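Local coordinates for ferredoxin component of carbazole 1,9a-dioxygenase (PDB 3GCE), which carries a Rieske-type [2Fe-2S] cluster and probably passes electrons to the terminal oxygenase component of carbazole 1,9a-dioxygenase, at residues H75-G84 with L89-A97; P25-M36 with S48-D59. All blocks are in the same frame, centred on the assembly; numbering follows the deposited sequence.

Both contacts reach the [2Fe-2S] cluster, each supplying one of the two histidines on FE2, but they work differently. Contact 1 folds the loop 89-97 against 75-84 beside the cluster; its middle, around F79 and C91, is buried and apolar, while its proline-rich rim is largely exposed. Contact 2 lies nearer the centre of the chain, joining the hairpin 25-36 to both ends of the loop 48-59; its chemistry is polar, built on a buried asparagine amide, and the cluster is held at the tip of that loop, by C51 and H53. The two meet directly: L93 O with S52 OG, R96 O with S48 N, and V95 packed on L50.

Contact 1: H75-G84 with L89-A97; sequences HVGRFDVRTG and LPCVLPVRA. With FES (Fe2/s2 (inorganic) cluster), chain B.
The peptide bond before P90 is cis, and the P90 ring lies against H75 beside the cluster: CD is 3.3 Å from H75 O, and CG packs on H75 CB. H75 in turn binds FE2 of the cluster through ND1 at 2.1 Å, sharing that iron with H53. Next in the loop, C91 is not an iron ligand. Its SG sits 3.5 Å from G77 CA, where a side chain on G77 would collide with it, and also makes an oblique sulfur-aromatic contact with F79, 4.2 Å from the ring centroid.

F79 is the main apolar side chain here. With CG anti to the carbonyl carbon (chi1 -61°), its ring reaches across to the loop; L93 O lies at its edge in the ring plane, 3.4 Å from CE2, and V95 crosses it at about a right angle, CG2 over one face and CG1 3.7 Å from CE2. Cutting the ring back to an alanine is likely to leave C91 SG and the V95 methyls without the surface they share and to open a gap between strand 78-80 and the loop 89-97.

At the other end the backbones join: V95 N donates to G84 O at 2.9 Å, and G84 CA makes a CA-H...O contact with V95 O. Positive phi and the nearness of V95 O both suit glycine there. In the turn leading to it, D80 OD1 accepts R82 N, an Asx turn, and from the opposite face of its carboxylate plane takes R82 NE in a salt bridge.

The whole contact belongs to the cluster-binding part of the Rieske domain. Strand 78-80 runs between strands 69-71 and 86-88, R78 pairing with E69 on the first, while F79 and V95 both pack on I47 of strand 43-48.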
loop_
_atom_site.group_PDB
_atom_site.type_symbol
_atom_site.label_atom_id
_atom_site.label_comp_id
_atom_site.label_asym_id
_atom_site.label_seq_id
_atom_site.Cartn_x
_atom_site.Cartn_y
_atom_site.Cartn_z
ATOM N N HIS A 75 13.344 -5.490 -8.189
ATOM C CA HIS A 75 13.657 -5.165 -9.592
ATOM C C HIS A 75 13.083 -3.818 -10.019
ATOM O O HIS A 75 13.006 -3.499 -11.232
ATOM C CB HIS A 75 13.197 -6.250 -10.560
ATOM C CG HIS A 75 13.529 -7.643 -10.120
ATOM N ND1 HIS A 75 12.569 -8.535 -9.710
ATOM C CD2 HIS A 75 14.711 -8.309 -10.055
ATOM C CE1 HIS A 75 13.136 -9.694 -9.409
ATOM N NE2 HIS A 75 14.441 -9.579 -9.596
ATOM N N VAL A 76 12.672 -3.042 -9.020
ATOM C CA VAL A 76 12.269 -1.631 -9.200
ATOM C C VAL A 76 11.144 -1.394 -10.233
ATOM O O VAL A 76 11.037 -0.326 -10.843
ATOM C CB VAL A 76 13.489 -0.635 -9.339
ATOM C CG1 VAL A 76 14.346 -0.672 -8.068
ATOM C CG2 VAL A 76 14.347 -0.868 -10.611
ATOM N N GLY A 77 10.306 -2.416 -10.407
ATOM C CA GLY A 77 8.982 -2.208 -10.994
ATOM C C GLY A 77 8.208 -1.212 -10.146
ATOM O O GLY A 77 8.603 -0.928 -9.015
ATOM N N ARG A 78 7.104 -0.674 -10.665
ATOM C CA ARG A 78 6.283 0.262 -9.879
ATOM C C ARG A 78 4.797 -0.030 -9.970
ATOM O O ARG A 78 4.341 -0.590 -10.968
ATOM C CB ARG A 78 6.506 1.715 -10.295
ATOM C CG ARG A 78 7.934 2.241 -10.061
ATOM C CD ARG A 78 8.035 3.754 -10.289
ATOM N NE ARG A 78 9.432 4.207 -10.224
ATOM C CZ ARG A 78 9.826 5.482 -10.214
ATOM N NH1 ARG A 78 8.938 6.474 -10.270
ATOM N NH2 ARG A 78 11.121 5.764 -10.153
ATOM N N PHE A 79 4.068 0.337 -8.911
ATOM C CA PHE A 79 2.593 0.300 -8.899
ATOM C C PHE A 79 2.022 1.645 -8.491
ATOM O O PHE A 79 2.619 2.375 -7.681
ATOM C CB PHE A 79 2.072 -0.764 -7.921
ATOM C CG PHE A 79 2.524 -2.170 -8.267
ATOM C CD1 PHE A 79 3.702 -2.689 -7.721
ATOM C CD2 PHE A 79 1.729 -2.997 -9.078
ATOM C CE1 PHE A 79 4.132 -4.001 -8.022
ATOM C CE2 PHE A 79 2.146 -4.297 -9.377
ATOM C CZ PHE A 79 3.349 -4.798 -8.831
ATOM N N ASP A 80 0.850 1.946 -9.029
ATOM C CA ASP A 80 0.051 3.066 -8.566
ATOM C C ASP A 80 -0.598 2.628 -7.224
ATOM O O ASP A 80 -1.352 1.659 -7.188
ATOM C CB ASP A 80 -1.008 3.399 -9.629
ATOM C CG ASP A 80 -2.061 4.388 -9.123
ATOM O OD1 ASP A 80 -1.733 5.229 -8.227
ATOM O OD2 ASP A 80 -3.220 4.307 -9.619
ATOM N N VAL A 81 -0.308 3.344 -6.137
ATOM C CA VAL A 81 -0.890 3.012 -4.822
ATOM C C VAL A 81 -2.384 3.258 -4.700
ATOM O O VAL A 81 -3.014 2.738 -3.773
ATOM C CB VAL A 81 -0.131 3.686 -3.650
ATOM C CG1 VAL A 81 1.331 3.211 -3.631
ATOM C CG2 VAL A 81 -0.210 5.224 -3.722
ATOM N N ARG A 82 -2.943 4.050 -5.627
ATOM C CA ARG A 82 -4.379 4.334 -5.659
ATOM C C ARG A 82 -5.203 3.156 -6.176
ATOM O O ARG A 82 -6.375 2.963 -5.771
ATOM C CB ARG A 82 -4.649 5.536 -6.565
ATOM C CG ARG A 82 -4.119 6.854 -6.009
ATOM C CD ARG A 82 -4.162 7.939 -7.067
ATOM N NE ARG A 82 -3.152 7.707 -8.100
ATOM C CZ ARG A 82 -2.881 8.561 -9.077
ATOM N NH1 ARG A 82 -3.529 9.712 -9.142
ATOM N NH2 ARG A 82 -1.969 8.264 -9.990
ATOM N N THR A 83 -4.600 2.339 -7.044
ATOM C CA THR A 83 -5.367 1.344 -7.807
ATOM C C THR A 83 -4.760 -0.040 -7.852
ATOM O O THR A 83 -5.460 -1.023 -8.235
ATOM C CB THR A 83 -5.601 1.813 -9.273
ATOM O OG1 THR A 83 -4.325 1.948 -9.918
ATOM C CG2 THR A 83 -6.380 3.170 -9.317
ATOM N N GLY A 84 -3.470 -0.128 -7.526
ATOM C CA GLY A 84 -2.713 -1.381 -7.686
ATOM C C GLY A 84 -2.215 -1.606 -9.114
ATOM O O GLY A 84 -1.673 -2.662 -9.421
ATOM N N LEU A 89 7.946 -1.318 -15.737
ATOM C CA LEU A 89 8.508 -2.664 -15.889
ATOM C C LEU A 89 9.533 -2.908 -14.791
ATOM O O LEU A 89 10.158 -1.968 -14.324
ATOM C CB LEU A 89 9.171 -2.815 -17.279
ATOM C CG LEU A 89 8.258 -2.955 -18.513
ATOM C CD1 LEU A 89 9.070 -2.815 -19.813
ATOM C CD2 LEU A 89 7.606 -4.301 -18.497
ATOM N N PRO A 90 9.716 -4.177 -14.387
ATOM C CA PRO A 90 9.077 -5.342 -14.979
ATOM C C PRO A 90 7.671 -5.712 -14.457
ATOM O O PRO A 90 7.157 -6.775 -14.816
ATOM C CB PRO A 90 10.099 -6.462 -14.710
ATOM C CG PRO A 90 10.757 -6.071 -13.434
ATOM C CD PRO A 90 10.655 -4.551 -13.317
ATOM N N CYS A 91 7.038 -4.847 -13.667
ATOM C CA CYS A 91 5.670 -5.148 -13.255
ATOM C C CYS A 91 4.745 -4.956 -14.447
ATOM O O CYS A 91 4.780 -3.920 -15.097
ATOM C CB CYS A 91 5.239 -4.296 -12.064
ATOM S SG CYS A 91 6.371 -4.573 -10.704
ATOM N N VAL A 92 3.939 -5.979 -14.706
ATOM C CA VAL A 92 2.988 -5.988 -15.821
ATOM C C VAL A 92 1.576 -6.368 -15.420
ATOM O O VAL A 92 0.645 -6.178 -16.213
ATOM C CB VAL A 92 3.423 -6.936 -16.991
ATOM C CG1 VAL A 92 4.690 -6.416 -17.634
ATOM C CG2 VAL A 92 3.597 -8.346 -16.495
ATOM N N LEU A 93 1.405 -6.910 -14.215
ATOM C CA LEU A 93 0.087 -7.276 -13.736
ATOM C C LEU A 93 -0.212 -6.523 -12.454
ATOM O O LEU A 93 0.687 -6.330 -11.635
ATOM C CB LEU A 93 -0.037 -8.805 -13.505
ATOM C CG LEU A 93 -0.078 -9.675 -14.760
ATOM C CD1 LEU A 93 0.052 -11.161 -14.395
ATOM C CD2 LEU A 93 -1.364 -9.435 -15.535
ATOM N N PRO A 94 -1.473 -6.083 -12.285
ATOM C CA PRO A 94 -1.832 -5.306 -11.117
ATOM C C PRO A 94 -1.820 -6.138 -9.839
ATOM O O PRO A 94 -1.935 -7.391 -9.885
ATOM C CB PRO A 94 -3.256 -4.787 -11.448
ATOM C CG PRO A 94 -3.802 -5.805 -12.406
ATOM C CD PRO A 94 -2.619 -6.296 -13.190
ATOM N N VAL A 95 -1.664 -5.455 -8.708
ATOM C CA VAL A 95 -1.897 -6.100 -7.415
ATOM C C VAL A 95 -3.234 -5.623 -6.867
ATOM O O VAL A 95 -3.772 -4.623 -7.343
ATOM C CB VAL A 95 -0.779 -5.805 -6.396
ATOM C CG1 VAL A 95 0.571 -6.461 -6.850
ATOM C CG2 VAL A 95 -0.621 -4.313 -6.194
ATOM N N ARG A 96 -3.758 -6.340 -5.871
ATOM C CA ARG A 96 -5.038 -5.968 -5.231
ATOM C C ARG A 96 -4.926 -4.635 -4.503
ATOM O O ARG A 96 -3.918 -4.375 -3.836
ATOM C CB ARG A 96 -5.452 -7.046 -4.252
ATOM C CG ARG A 96 -6.771 -6.750 -3.506
ATOM C CD ARG A 96 -7.175 -8.001 -2.702
ATOM N NE ARG A 96 -7.569 -9.092 -3.599
ATOM C CZ ARG A 96 -8.719 -9.129 -4.285
ATOM N NH1 ARG A 96 -9.610 -8.158 -4.133
ATOM N NH2 ARG A 96 -8.995 -10.133 -5.115
ATOM N N ALA A 97 -5.924 -3.773 -4.705
ATOM C CA ALA A 97 -6.082 -2.532 -3.973
ATOM C C ALA A 97 -7.102 -2.792 -2.878
ATOM O O ALA A 97 -8.056 -3.577 -3.077
ATOM C CB ALA A 97 -6.569 -1.416 -4.901
HETATM FE FE1 FES B . 8.997 -6.598 -7.757
HETATM FE FE2 FES B . 10.515 -7.985 -9.576
HETATM S S1 FES B . 9.783 -5.853 -9.757
HETATM S S2 FES B . 9.761 -8.625 -7.599
HETATM O O HOH W 1 11.543 0.539 -13.533
#

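Contact 2: P25-M36 with S48-D59; sequences PTAFDVDGDEVM and SNLCSHAEAYLD. With FES (Fe2/s2 (inorganic) cluster), chain B.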
loop_
_atom_site.group_PDB
_atom_site.type_symbol
_atom_site.label_atom_id
_atom_site.label_comp_id
_atom_site.label_asym_id
_atom_site.label_seq_id
_atom_site.Cartn_x
_atom_site.Cartn_y
_atom_site.Cartn_z
ATOM N N PRO A 25 5.945 4.050 3.629
ATOM C CA PRO A 25 5.094 2.857 3.523
ATOM C C PRO A 25 5.340 1.861 4.651
ATOM O O PRO A 25 6.472 1.695 5.096
ATOM C CB PRO A 25 5.472 2.242 2.170
ATOM C CG PRO A 25 6.507 3.120 1.565
ATOM C CD PRO A 25 6.999 4.091 2.591
ATOM N N THR A 26 4.277 1.223 5.123
ATOM C CA THR A 26 4.406 0.146 6.106
ATOM C C THR A 26 3.526 -0.995 5.663
ATOM O O THR A 26 2.697 -0.826 4.778
ATOM C CB THR A 26 3.924 0.581 7.498
ATOM O OG1 THR A 26 4.186 1.967 7.665
ATOM C CG2 THR A 26 4.655 -0.179 8.571
ATOM N N ALA A 27 3.683 -2.150 6.286
ATOM C CA ALA A 27 2.858 -3.297 5.964
ATOM C C ALA A 27 2.154 -3.764 7.236
ATOM O O ALA A 27 2.712 -3.667 8.338
ATOM C CB ALA A 27 3.686 -4.415 5.364
ATOM N N PHE A 28 0.947 -4.283 7.042
ATOM C CA PHE A 28 0.088 -4.785 8.103
ATOM C C PHE A 28 -0.578 -6.062 7.636
ATOM O O PHE A 28 -0.843 -6.246 6.433
ATOM C CB PHE A 28 -0.989 -3.771 8.418
ATOM C CG PHE A 28 -0.467 -2.490 8.992
ATOM C CD1 PHE A 28 -0.022 -2.435 10.307
ATOM C CD2 PHE A 28 -0.416 -1.326 8.211
ATOM C CE1 PHE A 28 0.462 -1.243 10.846
ATOM C CE2 PHE A 28 0.078 -0.134 8.739
ATOM C CZ PHE A 28 0.515 -0.090 10.059
ATOM N N ASP A 29 -0.852 -6.951 8.587
ATOM C CA ASP A 29 -1.709 -8.101 8.333
ATOM C C ASP A 29 -3.169 -7.683 8.337
ATOM O O ASP A 29 -3.668 -7.142 9.327
ATOM C CB ASP A 29 -1.506 -9.216 9.356
ATOM C CG ASP A 29 -2.580 -10.281 9.244
ATOM O OD1 ASP A 29 -2.626 -10.940 8.195
ATOM O OD2 ASP A 29 -3.409 -10.440 10.169
ATOM N N VAL A 30 -3.853 -7.947 7.226
ATOM C CA VAL A 30 -5.244 -7.646 7.107
ATOM C C VAL A 30 -5.925 -8.980 6.820
ATOM O O VAL A 30 -6.040 -9.389 5.667
ATOM C CB VAL A 30 -5.509 -6.590 5.991
ATOM C CG1 VAL A 30 -7.005 -6.337 5.814
ATOM C CG2 VAL A 30 -4.801 -5.251 6.314
ATOM N N ASP A 31 -6.349 -9.668 7.884
ATOM C CA ASP A 31 -7.097 -10.923 7.728
ATOM C C ASP A 31 -6.313 -11.978 6.961
ATOM O O ASP A 31 -6.861 -12.624 6.072
ATOM C CB ASP A 31 -8.396 -10.654 6.963
ATOM C CG ASP A 31 -9.619 -10.827 7.817
ATOM O OD1 ASP A 31 -9.768 -10.075 8.828
ATOM O OD2 ASP A 31 -10.441 -11.717 7.457
ATOM N N GLY A 32 -5.036 -12.134 7.279
ATOM C CA GLY A 32 -4.200 -13.108 6.594
ATOM C C GLY A 32 -3.457 -12.554 5.394
ATOM O O GLY A 32 -2.461 -13.150 4.968
ATOM N N ASP A 33 -3.932 -11.431 4.839
ATOM C CA ASP A 33 -3.248 -10.784 3.699
ATOM C C ASP A 33 -2.344 -9.640 4.133
ATOM O O ASP A 33 -2.735 -8.807 4.939
ATOM C CB ASP A 33 -4.245 -10.271 2.667
ATOM C CG ASP A 33 -5.050 -11.392 2.035
ATOM O OD1 ASP A 33 -4.443 -12.355 1.524
ATOM O OD2 ASP A 33 -6.290 -11.313 2.073
ATOM N N GLU A 34 -1.143 -9.591 3.561
ATOM C CA GLU A 34 -0.197 -8.558 3.912
ATOM C C GLU A 34 -0.460 -7.351 3.021
ATOM O O GLU A 34 -0.496 -7.462 1.770
ATOM C CB GLU A 34 1.236 -9.052 3.723
ATOM C CG GLU A 34 2.270 -8.263 4.486
ATOM C CD GLU A 34 3.675 -8.840 4.297
ATOM O OE1 GLU A 34 3.863 -10.079 4.426
ATOM O OE2 GLU A 34 4.590 -8.055 4.009
ATOM N N VAL A 35 -0.653 -6.208 3.670
ATOM C CA VAL A 35 -1.104 -5.006 2.981
ATOM C C VAL A 35 -0.190 -3.810 3.248
ATOM O O VAL A 35 0.076 -3.450 4.405
ATOM C CB VAL A 35 -2.561 -4.663 3.377
ATOM C CG1 VAL A 35 -3.026 -3.407 2.671
ATOM C CG2 VAL A 35 -3.467 -5.810 3.002
ATOM N N MET A 36 0.304 -3.215 2.170
ATOM C CA MET A 36 1.123 -2.021 2.274
ATOM C C MET A 36 0.199 -0.824 2.412
ATOM O O MET A 36 -0.719 -0.652 1.607
ATOM C CB MET A 36 1.999 -1.861 1.032
ATOM C CG MET A 36 3.066 -0.757 1.174
ATOM S SD MET A 36 2.606 0.736 0.311
ATOM C CE MET A 36 2.875 0.094 -1.295
ATOM N N SER A 48 -1.899 -4.620 -1.907
ATOM C CA SER A 48 -1.152 -5.814 -1.503
ATOM C C SER A 48 0.331 -5.486 -1.379
ATOM O O SER A 48 0.897 -4.777 -2.219
ATOM C CB SER A 48 -1.314 -6.934 -2.512
ATOM O OG SER A 48 -0.402 -7.975 -2.164
ATOM N N ASN A 49 0.959 -6.010 -0.331
ATOM C CA ASN A 49 2.373 -5.760 -0.103
ATOM C C ASN A 49 3.271 -6.643 -0.963
ATOM O O ASN A 49 4.471 -6.443 -0.991
ATOM C CB ASN A 49 2.738 -5.971 1.373
ATOM C CG ASN A 49 4.059 -5.301 1.746
ATOM O OD1 ASN A 49 4.354 -4.211 1.278
ATOM N ND2 ASN A 49 4.848 -5.955 2.591
ATOM N N LEU A 50 2.692 -7.642 -1.616
ATOM C CA LEU A 50 3.484 -8.566 -2.425
ATOM C C LEU A 50 3.521 -8.124 -3.854
ATOM O O LEU A 50 2.476 -8.024 -4.493
ATOM C CB LEU A 50 2.905 -9.979 -2.390
ATOM C CG LEU A 50 3.560 -10.979 -1.465
ATOM C CD1 LEU A 50 5.013 -11.295 -1.946
ATOM C CD2 LEU A 50 3.489 -10.458 -0.029
ATOM N N CYS A 51 4.727 -7.912 -4.372
ATOM C CA CYS A 51 4.888 -7.521 -5.775
ATOM C C CYS A 51 4.324 -8.632 -6.675
ATOM O O CYS A 51 4.478 -9.818 -6.359
ATOM C CB CYS A 51 6.380 -7.291 -6.079
ATOM S SG CYS A 51 6.688 -6.706 -7.747
ATOM N N SER A 52 3.672 -8.267 -7.783
ATOM C CA SER A 52 3.150 -9.285 -8.693
ATOM C C SER A 52 4.218 -9.884 -9.619
ATOM O O SER A 52 3.975 -10.914 -10.275
ATOM C CB SER A 52 2.043 -8.701 -9.569
ATOM O OG SER A 52 2.595 -7.737 -10.425
ATOM N N HIS A 53 5.396 -9.279 -9.662
ATOM C CA HIS A 53 6.395 -9.744 -10.604
ATOM C C HIS A 53 7.125 -10.996 -10.072
ATOM O O HIS A 53 7.294 -11.982 -10.790
ATOM C CB HIS A 53 7.382 -8.619 -10.983
ATOM C CG HIS A 53 8.561 -9.113 -11.756
ATOM N ND1 HIS A 53 9.841 -9.101 -11.248
ATOM C CD2 HIS A 53 8.641 -9.709 -12.967
ATOM C CE1 HIS A 53 10.666 -9.638 -12.132
ATOM N NE2 HIS A 53 9.959 -10.027 -13.179
ATOM N N ALA A 54 7.570 -10.933 -8.823
ATOM C CA ALA A 54 8.202 -12.069 -8.160
ATOM C C ALA A 54 8.028 -11.830 -6.677
ATOM O O ALA A 54 7.391 -10.859 -6.274
ATOM C CB ALA A 54 9.676 -12.180 -8.539
ATOM N N GLU A 55 8.567 -12.707 -5.846
ATOM C CA GLU A 55 8.427 -12.476 -4.431
ATOM C C GLU A 55 9.261 -11.275 -4.007
ATOM O O GLU A 55 10.495 -11.329 -4.013
ATOM C CB GLU A 55 8.811 -13.706 -3.619
ATOM C CG GLU A 55 8.424 -13.551 -2.159
ATOM C CD GLU A 55 9.220 -14.462 -1.255
ATOM O OE1 GLU A 55 9.881 -15.393 -1.783
ATOM O OE2 GLU A 55 9.177 -14.249 -0.019
ATOM N N ALA A 56 8.589 -10.185 -3.655
ATOM C CA ALA A 56 9.257 -9.056 -2.992
ATOM C C ALA A 56 8.217 -8.249 -2.232
ATOM O O ALA A 56 7.033 -8.332 -2.552
ATOM C CB ALA A 56 9.993 -8.178 -3.995
ATOM N N TYR A 57 8.667 -7.474 -1.251
ATOM C CA TYR A 57 7.780 -6.812 -0.313
ATOM C C TYR A 57 7.829 -5.300 -0.507
ATOM O O TYR A 57 8.830 -4.648 -0.242
ATOM C CB TYR A 57 8.054 -7.290 1.148
ATOM C CG TYR A 57 7.922 -8.797 1.190
ATOM C CD1 TYR A 57 6.671 -9.394 1.405
ATOM C CD2 TYR A 57 9.014 -9.627 0.930
ATOM C CE1 TYR A 57 6.517 -10.791 1.394
ATOM C CE2 TYR A 57 8.865 -11.055 0.904
ATOM C CZ TYR A 57 7.599 -11.603 1.150
ATOM O OH TYR A 57 7.388 -12.963 1.136
ATOM N N LEU A 58 6.723 -4.763 -1.031
ATOM C CA LEU A 58 6.695 -3.404 -1.536
ATOM C C LEU A 58 6.971 -2.318 -0.486
ATOM O O LEU A 58 7.575 -1.304 -0.801
ATOM C CB LEU A 58 5.349 -3.127 -2.226
ATOM C CG LEU A 58 5.064 -4.034 -3.431
ATOM C CD1 LEU A 58 3.649 -3.723 -3.952
ATOM C CD2 LEU A 58 6.121 -3.833 -4.557
ATOM N N ASP A 59 6.529 -2.518 0.747
ATOM C CA ASP A 59 6.789 -1.554 1.818
ATOM C C ASP A 59 8.287 -1.305 2.083
ATOM O O ASP A 59 8.655 -0.289 2.674
ATOM C CB ASP A 59 6.074 -1.979 3.115
ATOM C CG ASP A 59 6.821 -3.048 3.890
ATOM O OD1 ASP A 59 6.970 -4.196 3.424
ATOM O OD2 ASP A 59 7.234 -2.740 5.019
HETATM FE FE1 FES B . 8.997 -6.598 -7.757
HETATM FE FE2 FES B . 10.515 -7.985 -9.576
HETATM S S1 FES B . 9.783 -5.853 -9.757
HETATM S S2 FES B . 9.761 -8.625 -7.599
HETATM O O HOH W 2 9.215 2.332 4.697
HETATM O O HOH W 3 6.515 -2.943 7.923
HETATM O O HOH W 4 -1.410 -9.188 -0.024
#
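N49 and E34 meet obliquely, their amide and carboxylate planes 43° apart. N49 ND2 donates to E34 OE2 from the anti side of the carboxylate; the modelled 2.5 Å is unusually short, so the exact length is doubtful. The same ND2 also donates to D59 OD1, reaching it from above the carboxylate plane, so one amide nitrogen links two acids whose oxygens OE2 and OD1 are 4.6 Å apart; their mutual repulsion is probably eased by it. N49 OD1 accepts D59 N in its carbonyl plane, on a lone pair, which fixes the rotation of the amide. Beside it the A27 methyl rests 3.4 Å from ND2.

Here the hairpin of strands 26-30 and 33-40, closed by a type I' turn, meets the first of the two cluster-binding loops of the Rieske fold, in which C51 SG holds FE1 and H53 ND1 holds FE2. V35 and S48 form an antiparallel non-hydrogen-bonded pair, and N49 N donates to E34 O at 2.9 Å.

M36 crosses N49 at about a right angle, CB 3.3 Å from OD1. Bent at chi2 and chi3, its chain runs past D59 in the opposite direction and brings CE to L58 CB. The E34 and Y57 side chains also cross at about a right angle, with carboxylate and ring planes 10° apart and E34 OE2 3.6 Å from Y57 CD1.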